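PDB 3OZQ: Serpin48 from Tenebrio molitor, which inhibits the serine protease SPE specifically, as a serpin of the insect's innate immunity. Local coordinates for residues 88-100 and 159-173. Numbering follows the deposited sequence.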
loop_
_atom_site.group_PDB
_atom_site.type_symbol
_atom_site.label_atom_id
_atom_site.label_comp_id
_atom_site.label_asym_id
_atom_site.label_seq_id
_atom_site.Cartn_x
_atom_site.Cartn_y
_atom_site.Cartn_z
ATOM N N GLU A 88 -5.996 3.284 18.368
ATOM C CA GLU A 88 -7.205 3.386 17.553
ATOM C C GLU A 88 -7.163 2.608 16.234
ATOM O O GLU A 88 -8.213 2.347 15.638
ATOM C CB GLU A 88 -7.510 4.859 17.253
ATOM C CG GLU A 88 -7.677 5.737 18.487
ATOM C CD GLU A 88 -8.836 5.306 19.371
ATOM O OE1 GLU A 88 -8.834 5.690 20.559
ATOM O OE2 GLU A 88 -9.747 4.596 18.881
ATOM N N TYR A 89 -5.965 2.262 15.766
ATOM C CA TYR A 89 -5.816 1.591 14.476
ATOM C C TYR A 89 -4.483 0.865 14.334
ATOM O O TYR A 89 -3.481 1.264 14.936
ATOM C CB TYR A 89 -5.964 2.592 13.334
ATOM C CG TYR A 89 -4.892 3.664 13.293
ATOM C CD1 TYR A 89 -3.590 3.369 12.893
ATOM C CD2 TYR A 89 -5.188 4.977 13.634
ATOM C CE1 TYR A 89 -2.617 4.357 12.844
ATOM C CE2 TYR A 89 -4.225 5.965 13.589
ATOM C CZ TYR A 89 -2.947 5.658 13.193
ATOM O OH TYR A 89 -2.001 6.661 13.155
ATOM N N THR A 90 -4.467 -0.185 13.512
ATOM C CA THR A 90 -3.268 -1.008 13.361
ATOM C C THR A 90 -2.975 -1.404 11.916
ATOM O O THR A 90 -3.841 -1.927 11.206
ATOM C CB THR A 90 -3.389 -2.305 14.166
ATOM O OG1 THR A 90 -4.102 -2.052 15.383
ATOM C CG2 THR A 90 -2.000 -2.873 14.481
ATOM N N LEU A 91 -1.745 -1.163 11.490
ATOM C CA LEU A 91 -1.239 -1.742 10.257
ATOM C C LEU A 91 -0.592 -3.090 10.569
ATOM O O LEU A 91 0.282 -3.174 11.432
ATOM C CB LEU A 91 -0.213 -0.811 9.627
ATOM C CG LEU A 91 0.408 -1.323 8.330
ATOM C CD1 LEU A 91 -0.681 -1.433 7.252
ATOM C CD2 LEU A 91 1.514 -0.381 7.901
ATOM N N HIS A 92 -1.048 -4.143 9.894
ATOM C CA HIS A 92 -0.459 -5.472 10.024
ATOM C C HIS A 92 0.403 -5.734 8.798
ATOM O O HIS A 92 -0.047 -5.566 7.670
ATOM C CB HIS A 92 -1.551 -6.547 10.140
ATOM C CG HIS A 92 -2.436 -6.381 11.338
ATOM N ND1 HIS A 92 -3.507 -5.515 11.360
ATOM C CD2 HIS A 92 -2.393 -6.955 12.565
ATOM C CE1 HIS A 92 -4.095 -5.569 12.543
ATOM N NE2 HIS A 92 -3.436 -6.433 13.294
ATOM N N THR A 93 1.653 -6.123 9.023
ATOM C CA THR A 93 2.558 -6.416 7.923
ATOM C C THR A 93 3.282 -7.713 8.203
ATOM O O THR A 93 3.599 -8.021 9.351
ATOM C CB THR A 93 3.598 -5.290 7.750
ATOM O OG1 THR A 93 4.577 -5.378 8.794
ATOM C CG2 THR A 93 2.930 -3.945 7.823
ATOM N N ALA A 94 3.524 -8.483 7.157
ATOM C CA ALA A 94 4.393 -9.639 7.248
ATOM C C ALA A 94 5.385 -9.466 6.127
ATOM O O ALA A 94 5.101 -9.818 4.983
ATOM C CB ALA A 94 3.609 -10.914 7.076
ATOM N N ASN A 95 6.537 -8.892 6.458
ATOM C CA ASN A 95 7.567 -8.601 5.484
ATOM C C ASN A 95 8.772 -9.468 5.778
ATOM O O ASN A 95 9.236 -9.548 6.917
ATOM C CB ASN A 95 7.966 -7.117 5.509
ATOM C CG ASN A 95 6.807 -6.186 5.158
ATOM O OD1 ASN A 95 6.904 -4.952 5.318
ATOM N ND2 ASN A 95 5.703 -6.767 4.685
ATOM N N LYS A 96 9.277 -10.121 4.746
ATOM C CA LYS A 96 10.391 -11.037 4.927
ATOM C C LYS A 96 11.275 -11.104 3.698
ATOM O O LYS A 96 10.816 -10.956 2.564
ATOM C CB LYS A 96 9.860 -12.419 5.281
ATOM C CG LYS A 96 10.910 -13.488 5.264
ATOM C CD LYS A 96 11.244 -13.969 6.627
ATOM C CE LYS A 96 10.140 -14.813 7.190
ATOM N NZ LYS A 96 10.728 -15.762 8.191
ATOM N N ILE A 97 12.564 -11.324 3.932
ATOM C CA ILE A 97 13.503 -11.508 2.848
ATOM C C ILE A 97 14.029 -12.916 2.977
ATOM O O ILE A 97 14.808 -13.201 3.878
ATOM C CB ILE A 97 14.649 -10.485 2.915
ATOM C CG1 ILE A 97 14.095 -9.068 2.698
ATOM C CG2 ILE A 97 15.711 -10.795 1.872
ATOM C CD1 ILE A 97 15.175 -8.027 2.424
ATOM N N TYR A 98 13.550 -13.807 2.117
ATOM C CA TYR A 98 14.020 -15.195 2.109
ATOM C C TYR A 98 15.215 -15.329 1.180
ATOM O O TYR A 98 15.170 -14.834 0.054
ATOM C CB TYR A 98 12.919 -16.135 1.641
ATOM C CG TYR A 98 11.845 -16.387 2.661
ATOM C CD1 TYR A 98 11.969 -17.408 3.593
ATOM C CD2 TYR A 98 10.702 -15.595 2.698
ATOM C CE1 TYR A 98 10.980 -17.639 4.523
ATOM C CE2 TYR A 98 9.709 -15.819 3.617
ATOM C CZ TYR A 98 9.846 -16.841 4.528
ATOM O OH TYR A 98 8.851 -17.054 5.449
ATOM N N VAL A 99 16.258 -16.025 1.651
ATOM C CA VAL A 99 17.524 -16.140 0.931
ATOM C C VAL A 99 17.977 -17.599 0.673
ATOM O O VAL A 99 17.821 -18.475 1.521
ATOM C CB VAL A 99 18.638 -15.350 1.669
ATOM C CG1 VAL A 99 19.936 -15.424 0.909
ATOM C CG2 VAL A 99 18.201 -13.878 1.865
ATOM N N LYS A 100 18.516 -17.833 -0.517
ATOM C CA LYS A 100 18.962 -19.153 -0.980
ATOM C C LYS A 100 19.807 -19.840 0.101
ATOM O O LYS A 100 20.714 -19.208 0.639
ATOM C CB LYS A 100 19.784 -18.936 -2.254
ATOM C CG LYS A 100 20.228 -20.164 -3.027
ATOM C CD LYS A 100 20.958 -19.714 -4.290
ATOM C CE LYS A 100 21.773 -20.846 -4.938
ATOM N NZ LYS A 100 20.920 -21.864 -5.630
ATOM N N ASN A 159 15.341 -22.673 -10.414
ATOM C CA ASN A 159 16.709 -23.007 -10.051
ATOM C C ASN A 159 17.559 -21.769 -9.779
ATOM O O ASN A 159 18.538 -21.839 -9.039
ATOM C CB ASN A 159 17.373 -23.938 -11.090
ATOM C CG ASN A 159 17.039 -23.563 -12.532
ATOM O OD1 ASN A 159 17.893 -23.071 -13.268
ATOM N ND2 ASN A 159 15.807 -23.833 -12.948
ATOM N N LEU A 160 17.170 -20.632 -10.353
ATOM C CA LEU A 160 17.904 -19.388 -10.119
ATOM C C LEU A 160 17.342 -18.474 -9.016
ATOM O O LEU A 160 17.839 -17.371 -8.826
ATOM C CB LEU A 160 18.032 -18.590 -11.413
ATOM C CG LEU A 160 19.199 -18.949 -12.331
ATOM C CD1 LEU A 160 19.288 -17.903 -13.429
ATOM C CD2 LEU A 160 20.499 -19.034 -11.552
ATOM N N THR A 161 16.320 -18.910 -8.291
ATOM C CA THR A 161 15.776 -18.059 -7.239
ATOM C C THR A 161 16.843 -17.878 -6.168
ATOM O O THR A 161 17.352 -18.864 -5.628
ATOM C CB THR A 161 14.472 -18.618 -6.631
ATOM O OG1 THR A 161 13.508 -18.800 -7.668
ATOM C CG2 THR A 161 13.900 -17.640 -5.597
ATOM N N ARG A 162 17.197 -16.617 -5.899
ATOM C CA ARG A 162 18.284 -16.259 -4.980
ATOM C C ARG A 162 17.814 -15.432 -3.782
ATOM O O ARG A 162 18.113 -15.763 -2.643
ATOM C CB ARG A 162 19.390 -15.503 -5.728
ATOM C CG ARG A 162 20.483 -16.430 -6.318
ATOM C CD ARG A 162 21.094 -15.867 -7.609
ATOM N NE ARG A 162 20.100 -15.705 -8.683
ATOM C CZ ARG A 162 20.353 -15.115 -9.850
ATOM N NH1 ARG A 162 21.562 -14.636 -10.100
ATOM N NH2 ARG A 162 19.409 -15.005 -10.767
ATOM N N VAL A 163 17.097 -14.343 -4.048
ATOM C CA VAL A 163 16.451 -13.582 -2.971
ATOM C C VAL A 163 15.016 -13.222 -3.319
ATOM O O VAL A 163 14.736 -12.695 -4.410
ATOM C CB VAL A 163 17.201 -12.278 -2.634
ATOM C CG1 VAL A 163 16.423 -11.471 -1.580
ATOM C CG2 VAL A 163 18.613 -12.583 -2.148
ATOM N N VAL A 164 14.110 -13.497 -2.384
ATOM C CA VAL A 164 12.713 -13.166 -2.566
ATOM C C VAL A 164 12.271 -12.227 -1.455
ATOM O O VAL A 164 12.451 -12.534 -0.275
ATOM C CB VAL A 164 11.829 -14.429 -2.551
ATOM C CG1 VAL A 164 10.351 -14.045 -2.627
ATOM C CG2 VAL A 164 12.220 -15.345 -3.704
ATOM N N LEU A 165 11.719 -11.081 -1.852
ATOM C CA LEU A 165 11.068 -10.139 -0.928
ATOM C C LEU A 165 9.584 -10.431 -0.863
ATOM O O LEU A 165 8.892 -10.387 -1.875
ATOM C CB LEU A 165 11.231 -8.689 -1.390
ATOM C CG LEU A 165 12.579 -8.034 -1.708
ATOM C CD1 LEU A 165 12.660 -6.631 -1.133
ATOM C CD2 LEU A 165 13.791 -8.869 -1.322
ATOM N N ILE A 166 9.101 -10.717 0.336
ATOM C CA ILE A 166 7.683 -10.942 0.567
ATOM C C ILE A 166 7.130 -9.769 1.368
ATOM O O ILE A 166 7.760 -9.340 2.334
ATOM C CB ILE A 166 7.475 -12.199 1.407
ATOM C CG1 ILE A 166 7.740 -13.436 0.558
ATOM C CG2 ILE A 166 6.077 -12.225 1.957
ATOM C CD1 ILE A 166 7.253 -13.300 -0.859
ATOM N N ASN A 167 5.964 -9.267 0.971
ATOM C CA ASN A 167 5.372 -8.055 1.578
ATOM C C ASN A 167 3.851 -8.132 1.642
ATOM O O ASN A 167 3.173 -7.743 0.709
ATOM C CB ASN A 167 5.788 -6.838 0.752
ATOM C CG ASN A 167 5.276 -5.519 1.309
ATOM O OD1 ASN A 167 4.880 -5.413 2.468
ATOM N ND2 ASN A 167 5.330 -4.491 0.478
ATOM N N ALA A 168 3.328 -8.651 2.744
ATOM C CA ALA A 168 1.900 -8.832 2.914
ATOM C C ALA A 168 1.427 -7.866 3.977
ATOM O O ALA A 168 2.077 -7.717 5.010
ATOM C CB ALA A 168 1.595 -10.224 3.348
ATOM N N LEU A 169 0.297 -7.216 3.731
ATOM C CA LEU A 169 -0.258 -6.293 4.722
ATOM C C LEU A 169 -1.732 -5.996 4.544
ATOM O O LEU A 169 -2.338 -6.294 3.516
ATOM C CB LEU A 169 0.517 -4.956 4.801
ATOM C CG LEU A 169 1.008 -4.128 3.598
ATOM C CD1 LEU A 169 0.434 -4.505 2.263
ATOM C CD2 LEU A 169 0.923 -2.592 3.816
ATOM N N TYR A 170 -2.290 -5.387 5.580
ATOM C CA TYR A 170 -3.662 -4.932 5.578
ATOM C C TYR A 170 -3.810 -4.008 6.774
ATOM O O TYR A 170 -3.027 -4.078 7.726
ATOM C CB TYR A 170 -4.640 -6.107 5.658
ATOM C CG TYR A 170 -4.691 -6.798 7.001
ATOM C CD1 TYR A 170 -5.600 -6.397 7.973
ATOM C CD2 TYR A 170 -3.838 -7.860 7.295
ATOM C CE1 TYR A 170 -5.659 -7.031 9.203
ATOM C CE2 TYR A 170 -3.886 -8.501 8.528
ATOM C CZ TYR A 170 -4.803 -8.079 9.478
ATOM O OH TYR A 170 -4.862 -8.701 10.704
ATOM N N PHE A 171 -4.815 -3.143 6.710
ATOM C CA PHE A 171 -5.000 -2.065 7.669
ATOM C C PHE A 171 -6.303 -2.282 8.422
ATOM O O PHE A 171 -7.275 -2.786 7.862
ATOM C CB PHE A 171 -5.086 -0.736 6.919
ATOM C CG PHE A 171 -5.013 0.474 7.807
ATOM C CD1 PHE A 171 -3.901 0.704 8.598
ATOM C CD2 PHE A 171 -6.056 1.396 7.839
ATOM C CE1 PHE A 171 -3.827 1.836 9.412
ATOM C CE2 PHE A 171 -5.984 2.526 8.649
ATOM C CZ PHE A 171 -4.864 2.749 9.430
ATOM N N ASN A 172 -6.315 -1.896 9.691
ATOM C CA ASN A 172 -7.516 -1.980 10.505
ATOM C C ASN A 172 -7.792 -0.657 11.210
ATOM O O ASN A 172 -6.960 -0.178 11.987
ATOM C CB ASN A 172 -7.380 -3.108 11.521
ATOM C CG ASN A 172 -8.508 -3.117 12.529
ATOM O OD1 ASN A 172 -9.536 -3.773 12.327
ATOM N ND2 ASN A 172 -8.331 -2.379 13.620
ATOM N N ALA A 173 -8.951 -0.058 10.924
ATOM C CA ALA A 173 -9.317 1.231 11.502
ATOM C C ALA A 173 -10.819 1.372 11.692
ATOM O O ALA A 173 -11.611 0.640 11.090
ATOM C CB ALA A 173 -8.785 2.392 10.658
HETATM O O HOH W 1 17.690 -21.495 -5.813
#
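The imidazole of His92 and the phenol ring of Tyr170 lie almost parallel, planes 7° apart, but barely overlap: Tyr170 OH sits over the centre of one imidazole face, held there by a hydrogen bond to Gln145 OE1, while Thr90 CG2 covers the opposite face near its rim. Tyr170 O, in plane, and Asn172 CB lie at the edge. Tyr170 CG stands between its own backbone N and carbonyl carbon (chi1 72°), which brings the ring back over His92, whose CB makes a CH-pi contact 3.8 Å from the ring centroid. Phe171 meets Leu91 CA at its edge. Asn95 ND2 reaches Asn167 OD1 at 2.7 Å in a weak, bent hydrogen bond between nearly perpendicular amides; Ser40 OG also hydrogen-bonds that oxygen. Antiparallel backbone bonds join the strands from Thr90–Asn172 to Lys100–Arg162. Both belong to the serpin's central beta-sheet A, continued by strand 120-124 beside 90-100 and strand 310-321 beside 163-173; in inhibitory serpins the reactive-centre loop inserts between the strands corresponding to these last two. Helix 129-143 covers Ala94, Tyr98 and Ile166; helix 38-50 packs on Asn95, Leu165 and Leu169 of the other face, and strand 365-372 on Leu91, Leu169 and Phe171.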